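Putative conjugative transposon recombinase (Clostridium difficile, PDB 3G13) probably binds DNA and exchanges its strands as a serine recombinase, of which this chain is the N-terminal resolvase domain. Local coordinates at residues R5-R13 with E75-R86; L44-A52 with E62-D70. One frame throughout, in Å; residues are numbered along the deposited sequence.

A resolvase domain illustrates how one sheet is both built by strand pairing and covered by a helix. Contact 1 zips strand 6-14 to strand 78-81 in parallel, while contact 2 lays helix 62-72 over strand 42-51, which flanks strand 6-14 on its other edge. Their centres are about 9 Å apart, and both segments of contact 2 fall in the sequence between the two segments of contact 1. Tyr11 joins them: its OH lies 2.5 Å from Asp50 OD2, a probable hydrogen bond, and its CE1 packs 3.5 Å from Phe64 CA. Elsewhere, Ile76 CD1 packs 3.5 Å from Tyr48 OH. No ligand or DNA marks a bound site here.

Contact 1 of 2, residues R5-R13 with E75-R86; sequences RLRVAAYCR and EIDMVFTKSISR. Unlike the reference sequence in segment 75-86: Phe80 (reference Ile).
With CG of Asp77 anti to its carbonyl carbon (chi1 -61°), the carboxylate turns back to Arg7, whose backbone N-H reaches OD2 on its anti side in a nearly straight bond (173°). Arg7 answers through its own carbonyl: O accepts from Asp77 N at 2.7 Å and from Met78 N at 3.2 Å, so one oxygen is gripped twice where the parallel pairing starts. The Arg7 chain bends at chi3 (62°), bringing NE to 2.8 Å from Glu75 O, which lies at the edge of the guanidinium and near its plane.

From there the ladder is regular: Ala9 N bonds Met78 O, Phe80 N bonds Ala9 O, and Tyr11 N bonds Phe80 O. Side chains alternate between the sheet's two faces. On one, Val8 CG1 touches the edge of the Phe80 ring, 3.5 Å from CE1; on the other, the small Ala9 CB rests 3.7 Å from Ile76 CD1, and Val79 CG1 lies alongside Tyr11 CB.

At the last residue of strand 78-81, Thr81 OG1 donates to Tyr11 O at 2.9 Å from above the carbonyl plane, and a water links the same oxygen to Lys82 N. Farther on, Arg13 lays one guanidinium face over Arg86 CG, which stands 3.4 Å from CZ. Separate partners hold the two arginines: Glu138 of the second subunit forms a salt bridge with Arg13 NH2, whereas Asn23 accepts from Arg86 NH1. Waters connect Arg13 NH1 to Ser85 O and Arg13 N to Arg86 NH1. The chemistry thus changes along the contact, from paired backbone bonds in the parallel core to a hydrated cationic end where the anionic Glu138 probably offsets part of the positive charge and ties the sheet to the dimer partner.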
# COMPACT_ATOMS: atom_id res chain seq x y z
N ARG A 5 10.40 32.51 3.32
CA ARG A 5 9.86 31.50 4.22
C ARG A 5 9.13 30.36 3.52
O ARG A 5 8.51 30.54 2.47
CB ARG A 5 9.00 32.16 5.30
CG ARG A 5 9.82 33.07 6.24
CD ARG A 5 8.95 33.71 7.31
NE ARG A 5 8.06 34.70 6.71
CZ ARG A 5 7.01 35.26 7.31
NH1 ARG A 5 6.67 34.90 8.55
NH2 ARG A 5 6.27 36.15 6.64
N LEU A 6 9.21 29.18 4.12
CA LEU A 6 8.46 28.06 3.61
C LEU A 6 6.98 28.31 3.88
O LEU A 6 6.60 28.61 5.01
CB LEU A 6 8.94 26.75 4.25
CG LEU A 6 8.33 25.45 3.71
CD1 LEU A 6 9.03 25.01 2.40
CD2 LEU A 6 8.40 24.29 4.76
N ARG A 7 6.14 28.17 2.84
CA ARG A 7 4.70 28.41 2.94
C ARG A 7 4.00 27.10 3.34
O ARG A 7 4.00 26.11 2.60
CB ARG A 7 4.11 29.02 1.65
CG ARG A 7 4.65 30.48 1.35
CD ARG A 7 3.76 31.24 0.34
NE ARG A 7 2.38 31.46 0.82
CZ ARG A 7 1.97 32.44 1.64
NH1 ARG A 7 2.80 33.37 2.11
NH2 ARG A 7 0.70 32.50 1.99
N VAL A 8 3.45 27.11 4.53
CA VAL A 8 2.93 25.88 5.13
C VAL A 8 1.42 25.95 5.26
O VAL A 8 0.87 26.89 5.82
CB VAL A 8 3.61 25.57 6.48
CG1 VAL A 8 3.11 24.22 7.06
CG2 VAL A 8 5.15 25.55 6.31
N ALA A 9 0.74 24.94 4.74
CA ALA A 9 -0.71 24.80 4.96
C ALA A 9 -1.04 23.58 5.83
O ALA A 9 -0.17 22.72 6.09
CB ALA A 9 -1.42 24.68 3.60
N ALA A 10 -2.31 23.48 6.27
CA ALA A 10 -2.81 22.26 6.91
C ALA A 10 -4.10 21.89 6.25
O ALA A 10 -4.90 22.78 5.94
CB ALA A 10 -3.03 22.44 8.42
N TYR A 11 -4.29 20.59 6.02
CA TYR A 11 -5.59 20.06 5.61
C TYR A 11 -6.28 19.25 6.70
O TYR A 11 -5.71 18.30 7.24
CB TYR A 11 -5.50 19.25 4.31
CG TYR A 11 -6.91 18.84 3.93
CD1 TYR A 11 -7.79 19.77 3.35
CD2 TYR A 11 -7.39 17.56 4.24
CE1 TYR A 11 -9.09 19.44 3.07
CE2 TYR A 11 -8.70 17.21 3.92
CZ TYR A 11 -9.55 18.18 3.34
OH TYR A 11 -10.85 17.88 3.02
N CYS A 12 -7.52 19.63 7.02
CA CYS A 12 -8.26 19.05 8.14
C CYS A 12 -9.57 18.38 7.72
O CYS A 12 -10.29 18.89 6.84
CB CYS A 12 -8.61 20.11 9.21
SG CYS A 12 -7.26 21.22 9.68
N ARG A 13 -9.86 17.25 8.35
CA ARG A 13 -11.19 16.66 8.30
C ARG A 13 -11.87 17.01 9.61
O ARG A 13 -11.31 16.74 10.68
CB ARG A 13 -11.14 15.15 8.11
CG ARG A 13 -12.51 14.52 7.96
CD ARG A 13 -12.40 13.03 7.64
NE ARG A 13 -11.94 12.29 8.81
CZ ARG A 13 -11.37 11.10 8.77
NH1 ARG A 13 -11.19 10.47 7.61
NH2 ARG A 13 -10.99 10.53 9.90
N GLU A 75 1.09 28.91 -3.90
CA GLU A 75 0.89 29.49 -2.55
C GLU A 75 1.37 28.60 -1.41
O GLU A 75 1.45 29.05 -0.26
CB GLU A 75 -0.58 29.85 -2.35
CG GLU A 75 -0.96 31.12 -3.06
CD GLU A 75 -2.46 31.30 -3.18
OE1 GLU A 75 -3.20 30.93 -2.23
OE2 GLU A 75 -2.89 31.81 -4.23
N ILE A 76 1.68 27.33 -1.71
CA ILE A 76 1.93 26.34 -0.63
C ILE A 76 3.15 25.49 -0.98
O ILE A 76 3.23 24.99 -2.12
CB ILE A 76 0.69 25.43 -0.41
CG1 ILE A 76 -0.53 26.26 0.04
CG2 ILE A 76 0.99 24.28 0.60
CD1 ILE A 76 -1.85 25.51 -0.00
N ASP A 77 4.07 25.32 -0.03
CA ASP A 77 5.28 24.50 -0.23
C ASP A 77 5.18 23.15 0.46
O ASP A 77 5.80 22.18 0.04
CB ASP A 77 6.56 25.21 0.25
CG ASP A 77 6.84 26.52 -0.49
OD1 ASP A 77 6.86 26.52 -1.76
OD2 ASP A 77 7.05 27.54 0.21
N MSE A 78 4.41 23.12 1.54
CA MSE A 78 4.20 21.93 2.34
C MSE A 78 2.82 21.95 3.01
O MSE A 78 2.39 22.96 3.59
CB MSE A 78 5.35 21.73 3.37
CG MSE A 78 5.22 20.41 4.17
SE MSE A 78 6.78 19.93 5.25
CE MSE A 78 7.15 18.25 4.38
N VAL A 79 2.12 20.84 2.88
CA VAL A 79 0.83 20.61 3.54
C VAL A 79 0.88 19.58 4.64
O VAL A 79 1.25 18.43 4.40
CB VAL A 79 -0.24 20.09 2.52
CG1 VAL A 79 -1.64 20.03 3.18
CG2 VAL A 79 -0.28 20.97 1.31
N PHE A 80 0.48 19.96 5.85
CA PHE A 80 0.30 19.01 6.93
C PHE A 80 -1.08 18.37 6.83
O PHE A 80 -2.08 19.04 6.52
CB PHE A 80 0.42 19.68 8.31
CG PHE A 80 1.84 19.92 8.76
CD1 PHE A 80 2.38 21.20 8.71
CD2 PHE A 80 2.64 18.86 9.19
CE1 PHE A 80 3.72 21.44 9.14
CE2 PHE A 80 3.98 19.07 9.61
CZ PHE A 80 4.52 20.37 9.58
N THR A 81 -1.14 17.08 7.12
CA THR A 81 -2.43 16.45 7.33
C THR A 81 -2.27 15.27 8.30
O THR A 81 -1.22 14.65 8.34
CB THR A 81 -3.13 16.10 5.97
OG1 THR A 81 -4.51 15.87 6.22
CG2 THR A 81 -2.50 14.87 5.29
N LYS A 82 -3.31 14.97 9.08
CA LYS A 82 -3.12 14.08 10.21
C LYS A 82 -2.79 12.66 9.75
O LYS A 82 -1.95 12.00 10.34
CB LYS A 82 -4.33 14.10 11.16
CG LYS A 82 -4.20 13.11 12.36
CD LYS A 82 -5.16 13.39 13.55
CE LYS A 82 -5.10 12.27 14.60
NZ LYS A 82 -3.72 12.15 15.21
N SER A 83 -3.42 12.22 8.67
CA SER A 83 -3.31 10.81 8.27
C SER A 83 -3.62 10.70 6.79
O SER A 83 -4.31 11.55 6.21
CB SER A 83 -4.30 9.94 9.07
OG SER A 83 -5.62 10.26 8.66
N ILE A 84 -3.15 9.62 6.19
CA ILE A 84 -3.53 9.29 4.82
C ILE A 84 -5.07 9.19 4.64
O ILE A 84 -5.61 9.62 3.62
CB ILE A 84 -2.82 7.95 4.35
CG1 ILE A 84 -1.34 8.23 4.06
CG2 ILE A 84 -3.50 7.40 3.10
CD1 ILE A 84 -0.39 7.00 4.11
N SER A 85 -5.74 8.59 5.63
CA SER A 85 -7.20 8.38 5.60
C SER A 85 -8.04 9.68 5.57
O SER A 85 -9.18 9.67 5.09
CB SER A 85 -7.61 7.51 6.79
OG SER A 85 -7.31 8.20 8.01
N ARG A 86 -7.47 10.77 6.08
CA ARG A 86 -8.08 12.12 6.03
C ARG A 86 -7.68 12.87 4.78
O ARG A 86 -8.38 13.77 4.32
CB ARG A 86 -7.67 12.96 7.25
CG ARG A 86 -8.26 12.49 8.57
CD ARG A 86 -7.61 13.18 9.76
NE ARG A 86 -7.90 12.48 11.02
CZ ARG A 86 -8.43 13.04 12.11
NH1 ARG A 86 -8.74 14.34 12.13
NH2 ARG A 86 -8.65 12.30 13.19
O HOH W 1 -5.28 17.11 9.64
O HOH W 2 -7.88 16.44 10.43
O HOH W 3 -11.84 11.06 5.08

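Contact 2 of 2, residues L44-A52 with E62-D70; sequences LADIYADEA and EDFQRMIND
Tyr48 on strand 44-51 sits between two side chains of helix 62-70, a helix-on-sheet layer of the resolvase alpha/beta fold with helix and strand roughly antiparallel (151°). The tight part is the ring with Met67, both buried. This selenomethionine presses CG over the centre of one face, a CH-pi contact 3.4 Å from the centroid, with SE oblique to it. On the side opposite Met67, the Arg66 guanidinium, tilted 30° against the ring plane and displaced beyond its rim, turns one face to CE1 of Tyr48. Tyr48 also packs on Ala9 of strand 6-14 and on Ile76.

Toward solvent, charged Asp46, Asp63 and Arg66 are partly exposed and Glu62 exposed. Arg66 holds Asp63 side-on through NE and NH2, and with chi3 bent (67°) it sends NH1 to Asp46 OD2, a salt bridge at 2.9 Å. Asp63 OD1 also accepts from Ala49 N, fastening helix to strand backbone. At the helix start, Asp50 spreads its carboxylate over two amides, OD1 to Asp63 N and OD2 to Phe64 N, both on syn lone pairs; OD2 also accepts from Tyr11 OH. At the opposite end, Tyr48 OH donates to the anti lone pair of Asp70 OD2, 2.5 Å away.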
# COMPACT_ATOMS: atom_id res chain seq x y z
N LEU A 44 2.46 30.53 7.72
CA LEU A 44 1.16 29.91 7.49
C LEU A 44 0.54 30.44 6.20
O LEU A 44 0.39 31.67 6.04
CB LEU A 44 0.22 30.15 8.69
CG LEU A 44 -1.26 29.68 8.63
CD1 LEU A 44 -1.39 28.18 8.49
CD2 LEU A 44 -2.00 30.19 9.88
N ALA A 45 0.26 29.52 5.26
CA ALA A 45 -0.47 29.84 4.04
C ALA A 45 -1.95 29.90 4.43
O ALA A 45 -2.53 30.99 4.45
CB ALA A 45 -0.22 28.78 2.95
N ASP A 46 -2.53 28.76 4.83
CA ASP A 46 -3.91 28.74 5.21
C ASP A 46 -4.23 27.42 5.87
O ASP A 46 -3.42 26.47 5.89
CB ASP A 46 -4.83 29.05 3.99
CG ASP A 46 -6.21 29.61 4.40
OD1 ASP A 46 -6.49 29.76 5.62
OD2 ASP A 46 -7.03 29.81 3.49
N ILE A 47 -5.40 27.37 6.48
CA ILE A 47 -5.93 26.16 7.04
C ILE A 47 -7.19 25.80 6.22
O ILE A 47 -8.07 26.64 6.02
CB ILE A 47 -6.17 26.29 8.55
CG1 ILE A 47 -4.80 26.50 9.25
CG2 ILE A 47 -6.96 25.04 9.11
CD1 ILE A 47 -4.85 26.81 10.68
N TYR A 48 -7.19 24.58 5.71
CA TYR A 48 -8.23 24.09 4.82
C TYR A 48 -8.94 22.97 5.55
O TYR A 48 -8.29 22.17 6.22
CB TYR A 48 -7.62 23.59 3.53
CG TYR A 48 -6.83 24.63 2.77
CD1 TYR A 48 -7.41 25.33 1.70
CD2 TYR A 48 -5.50 24.91 3.10
CE1 TYR A 48 -6.70 26.28 0.98
CE2 TYR A 48 -4.76 25.88 2.39
CZ TYR A 48 -5.37 26.57 1.33
OH TYR A 48 -4.67 27.51 0.61
N ALA A 49 -10.26 22.91 5.43
CA ALA A 49 -11.04 21.99 6.23
C ALA A 49 -12.39 21.64 5.59
O ALA A 49 -13.13 22.54 5.15
CB ALA A 49 -11.26 22.55 7.61
N ASP A 50 -12.67 20.35 5.51
CA ASP A 50 -14.00 19.87 5.13
C ASP A 50 -14.57 19.02 6.22
O ASP A 50 -13.83 18.31 6.91
CB ASP A 50 -13.97 19.04 3.84
CG ASP A 50 -13.54 19.85 2.65
OD1 ASP A 50 -14.25 20.78 2.23
OD2 ASP A 50 -12.48 19.52 2.11
N GLU A 51 -15.89 19.10 6.39
CA GLU A 51 -16.59 18.26 7.35
C GLU A 51 -16.65 16.83 6.81
O GLU A 51 -16.84 16.64 5.62
CB GLU A 51 -18.00 18.81 7.60
CG GLU A 51 -18.68 18.15 8.78
CD GLU A 51 -19.90 18.92 9.25
OE1 GLU A 51 -19.82 20.18 9.31
OE2 GLU A 51 -20.92 18.26 9.58
N ALA A 52 -16.44 15.85 7.69
CA ALA A 52 -16.52 14.42 7.31
C ALA A 52 -16.21 13.46 8.45
O ALA A 52 -16.24 13.82 9.63
CB ALA A 52 -15.61 14.11 6.12
N GLU A 62 -14.84 20.39 -1.07
CA GLU A 62 -14.65 21.73 -1.60
C GLU A 62 -13.38 22.45 -1.13
O GLU A 62 -12.66 23.03 -1.95
CB GLU A 62 -15.90 22.59 -1.36
CG GLU A 62 -17.14 21.97 -1.99
CD GLU A 62 -18.14 23.01 -2.49
OE1 GLU A 62 -17.95 24.23 -2.20
OE2 GLU A 62 -19.12 22.58 -3.18
N ASP A 63 -13.08 22.39 0.17
CA ASP A 63 -11.87 23.06 0.67
C ASP A 63 -10.58 22.30 0.30
O ASP A 63 -9.55 22.92 0.06
CB ASP A 63 -11.95 23.30 2.17
CG ASP A 63 -11.68 24.76 2.54
OD1 ASP A 63 -11.13 25.00 3.62
OD2 ASP A 63 -12.05 25.66 1.76
N PHE A 64 -10.66 20.97 0.23
CA PHE A 64 -9.55 20.19 -0.33
C PHE A 64 -9.23 20.70 -1.73
O PHE A 64 -8.08 20.92 -2.08
CB PHE A 64 -9.87 18.69 -0.40
CG PHE A 64 -8.69 17.86 -0.86
CD1 PHE A 64 -7.73 17.44 0.07
CD2 PHE A 64 -8.52 17.54 -2.21
CE1 PHE A 64 -6.63 16.68 -0.32
CE2 PHE A 64 -7.41 16.78 -2.63
CZ PHE A 64 -6.47 16.35 -1.68
N GLN A 65 -10.28 20.88 -2.55
CA GLN A 65 -10.06 21.36 -3.92
C GLN A 65 -9.52 22.78 -3.96
O GLN A 65 -8.72 23.10 -4.83
CB GLN A 65 -11.34 21.25 -4.77
CG GLN A 65 -11.71 19.82 -5.15
CD GLN A 65 -10.59 19.10 -5.91
OE1 GLN A 65 -10.06 19.62 -6.90
NE2 GLN A 65 -10.23 17.89 -5.44
N ARG A 66 -9.97 23.63 -3.03
CA ARG A 66 -9.43 25.01 -2.95
C ARG A 66 -7.93 24.91 -2.63
O ARG A 66 -7.12 25.57 -3.25
CB ARG A 66 -10.18 25.83 -1.90
CG ARG A 66 -9.71 27.28 -1.72
CD ARG A 66 -10.55 28.01 -0.68
NE ARG A 66 -10.41 27.51 0.70
CZ ARG A 66 -9.57 28.00 1.62
NH1 ARG A 66 -8.75 29.01 1.34
NH2 ARG A 66 -9.55 27.47 2.83
N MSE A 67 -7.57 24.03 -1.70
CA MSE A 67 -6.17 23.78 -1.40
C MSE A 67 -5.33 23.33 -2.60
O MSE A 67 -4.23 23.86 -2.84
CB MSE A 67 -6.03 22.78 -0.28
CG MSE A 67 -4.74 22.96 0.44
SE MSE A 67 -4.47 21.44 1.57
CE MSE A 67 -3.65 20.64 -0.10
N ILE A 68 -5.84 22.34 -3.34
CA ILE A 68 -5.18 21.92 -4.57
C ILE A 68 -4.98 23.09 -5.54
O ILE A 68 -3.90 23.23 -6.07
CB ILE A 68 -5.90 20.75 -5.27
CG1 ILE A 68 -5.93 19.50 -4.35
CG2 ILE A 68 -5.23 20.45 -6.58
CD1 ILE A 68 -4.50 18.94 -3.93
N ASN A 69 -6.01 23.92 -5.76
CA ASN A 69 -5.84 25.11 -6.64
C ASN A 69 -4.79 26.10 -6.13
O ASN A 69 -4.04 26.67 -6.90
CB ASN A 69 -7.17 25.88 -6.86
CG ASN A 69 -8.29 25.01 -7.46
OD1 ASN A 69 -9.48 25.22 -7.15
ND2 ASN A 69 -7.93 24.05 -8.32
N ASP A 70 -4.74 26.31 -4.82
CA ASP A 70 -3.71 27.18 -4.23
C ASP A 70 -2.31 26.59 -4.39
O ASP A 70 -1.33 27.34 -4.56
CB ASP A 70 -4.01 27.47 -2.76
CG ASP A 70 -5.27 28.33 -2.60
OD1 ASP A 70 -5.74 28.88 -3.61
OD2 ASP A 70 -5.78 28.45 -1.47